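Local coordinates for Bak protein (Grouper iridovirus, PDB 5VMN) that inhibits host-cell apoptosis as a viral Bcl-2 protein that sequesters the pro-apoptotic protein Bim, at residues 66-71 with 110-116. Numbering follows the deposited sequence.
Sequences LNWGRI and WIASNGG. With EDO (1,2-ethanediol), chain K; NO3 (nitrate ion), chain D.
Trp68 and Trp110 form a T-shaped pair that packs the N-terminal end of helix 68-84 against the C-terminal end of helix 105-113. This is structural packing between two helices of the all-helical Bcl-2 fold, within the Bcl-2 homology region. Trp110 presents the edge of its six-membered ring to one face of Trp68. The planes meet at 67°, and Trp110 CZ3 lies 3.7 Å from Trp68 CE2. Trp110 is contacted over both faces. Leu66 lies over one of them, with CB 3.9 Å from the centroid of the five-membered ring and almost on the ring normal, a CH-pi contact. Leu66 also lays CG and CD2 over the indole, its chi1 of -175° carrying CG away from the backbone N. Asn114 ND2 sits above the opposite face, toward its rim, and donates to Trp110 O at 2.8 Å, which ties the amide back to the backbone of Trp110. Ile71 CD1 adds an apolar contact to Trp110 CZ3 at 3.6 Å.

A single hydrogen bond joins the segments. Trp68 NE1 donates to Asn114 O at 3.2 Å, with the acceptor in the indole plane. This bond satisfies the indole N-H of a buried tryptophan and helps to fix the ring's rotation. Ile111 CG2 meets the edge of the same ring at CH2. Asn67 is the N-cap of helix 68-84, accepting from Arg70 N through OD1 at 2.9 Å. An ethanediol, probably from the crystallisation liquor, accepts from Trp68 N and Gly69 N beside this cap.

The following helix, 116-122, packs on the same side chains: its Trp117 meets the Trp68 ring and touches Ile71 and Ile111. Phe102 of helix 88-103 touches the same two isoleucines.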
# COMPACT_ATOMS: atom_id res chain seq x y z
N LEU A 66 -10.33 -0.63 -10.10
CA LEU A 66 -9.35 -1.00 -9.09
C LEU A 66 -9.16 -2.51 -9.18
O LEU A 66 -10.09 -3.24 -9.52
CB LEU A 66 -9.79 -0.59 -7.69
CG LEU A 66 -8.80 -0.81 -6.53
CD1 LEU A 66 -7.45 -0.21 -6.84
CD2 LEU A 66 -9.40 -0.22 -5.25
N ASN A 67 -7.96 -2.97 -8.86
CA ASN A 67 -7.71 -4.40 -8.75
C ASN A 67 -6.52 -4.59 -7.83
O ASN A 67 -5.86 -3.62 -7.44
CB ASN A 67 -7.50 -5.04 -10.13
CG ASN A 67 -6.31 -4.45 -10.90
OD1 ASN A 67 -5.19 -4.45 -10.40
ND2 ASN A 67 -6.54 -4.00 -12.12
N TRP A 68 -6.28 -5.84 -7.43
CA TRP A 68 -5.26 -6.05 -6.41
C TRP A 68 -3.86 -5.73 -6.93
O TRP A 68 -3.00 -5.31 -6.16
CB TRP A 68 -5.30 -7.49 -5.88
CG TRP A 68 -6.49 -7.74 -4.98
CD1 TRP A 68 -7.56 -8.58 -5.19
CD2 TRP A 68 -6.72 -7.13 -3.71
NE1 TRP A 68 -8.42 -8.51 -4.12
CE2 TRP A 68 -7.92 -7.65 -3.20
CE3 TRP A 68 -6.00 -6.22 -2.94
CZ2 TRP A 68 -8.44 -7.25 -1.97
CZ3 TRP A 68 -6.51 -5.84 -1.72
CH2 TRP A 68 -7.72 -6.36 -1.25
N GLY A 69 -3.62 -5.91 -8.23
CA GLY A 69 -2.33 -5.54 -8.77
C GLY A 69 -2.05 -4.05 -8.63
O GLY A 69 -0.94 -3.64 -8.25
N ARG A 70 -3.04 -3.23 -8.90
CA ARG A 70 -2.87 -1.79 -8.71
C ARG A 70 -2.61 -1.46 -7.24
O ARG A 70 -1.80 -0.57 -6.94
CB ARG A 70 -4.11 -1.05 -9.20
CG ARG A 70 -4.29 -1.12 -10.69
CD ARG A 70 -5.38 -0.19 -11.11
NE ARG A 70 -5.73 -0.35 -12.51
CZ ARG A 70 -6.60 0.43 -13.14
NH1 ARG A 70 -7.17 1.44 -12.51
NH2 ARG A 70 -6.91 0.19 -14.40
N ILE A 71 -3.28 -2.15 -6.32
CA ILE A 71 -3.03 -1.91 -4.91
C ILE A 71 -1.58 -2.27 -4.57
O ILE A 71 -0.90 -1.55 -3.83
CB ILE A 71 -4.05 -2.70 -4.05
CG1 ILE A 71 -5.39 -1.98 -4.14
CG2 ILE A 71 -3.56 -2.83 -2.63
CD1 ILE A 71 -6.55 -2.70 -3.48
N TRP A 110 -14.39 -1.38 -1.87
CA TRP A 110 -13.86 -2.26 -2.91
C TRP A 110 -13.12 -3.43 -2.27
O TRP A 110 -13.32 -4.59 -2.65
CB TRP A 110 -12.96 -1.47 -3.89
CG TRP A 110 -12.51 -2.34 -5.04
CD1 TRP A 110 -13.10 -2.48 -6.27
CD2 TRP A 110 -11.41 -3.25 -5.04
NE1 TRP A 110 -12.43 -3.41 -7.03
CE2 TRP A 110 -11.40 -3.90 -6.29
CE3 TRP A 110 -10.44 -3.59 -4.09
CZ2 TRP A 110 -10.47 -4.87 -6.60
CZ3 TRP A 110 -9.52 -4.54 -4.42
CH2 TRP A 110 -9.54 -5.17 -5.66
N ILE A 111 -12.26 -3.15 -1.30
CA ILE A 111 -11.51 -4.22 -0.65
C ILE A 111 -12.48 -5.22 -0.03
O ILE A 111 -12.30 -6.44 -0.17
CB ILE A 111 -10.55 -3.63 0.40
CG1 ILE A 111 -9.39 -2.90 -0.32
CG2 ILE A 111 -10.01 -4.72 1.30
CD1 ILE A 111 -8.50 -2.11 0.63
N ALA A 112 -13.51 -4.73 0.64
CA ALA A 112 -14.44 -5.63 1.31
C ALA A 112 -15.28 -6.44 0.33
O ALA A 112 -15.74 -7.54 0.67
CB ALA A 112 -15.35 -4.83 2.24
N SER A 113 -15.52 -5.91 -0.86
CA SER A 113 -16.33 -6.63 -1.84
C SER A 113 -15.49 -7.46 -2.79
O SER A 113 -16.05 -8.15 -3.65
CB SER A 113 -17.21 -5.64 -2.64
OG SER A 113 -16.42 -4.88 -3.52
N ASN A 114 -14.16 -7.40 -2.68
CA ASN A 114 -13.28 -8.18 -3.54
C ASN A 114 -12.44 -9.16 -2.72
O ASN A 114 -11.31 -9.49 -3.09
CB ASN A 114 -12.42 -7.24 -4.39
CG ASN A 114 -13.22 -6.64 -5.53
OD1 ASN A 114 -13.22 -7.15 -6.64
ND2 ASN A 114 -13.94 -5.57 -5.24
N GLY A 115 -12.99 -9.61 -1.61
CA GLY A 115 -12.42 -10.73 -0.87
C GLY A 115 -11.50 -10.37 0.27
O GLY A 115 -10.98 -11.27 0.93
N GLY A 116 -11.28 -9.08 0.52
CA GLY A 116 -10.43 -8.66 1.61
C GLY A 116 -8.96 -8.88 1.31
O GLY A 116 -8.56 -9.46 0.30
C1 EDO K . -6.52 -8.82 -9.82
O1 EDO K . -5.42 -7.86 -9.81
C2 EDO K . -7.45 -8.77 -8.60
O2 EDO K . -8.42 -7.67 -8.54
N NO3 D . -9.67 -3.49 -13.78
O1 NO3 D . -10.76 -3.16 -14.34
O2 NO3 D . -8.57 -3.27 -14.36
O3 NO3 D . -9.70 -4.04 -12.65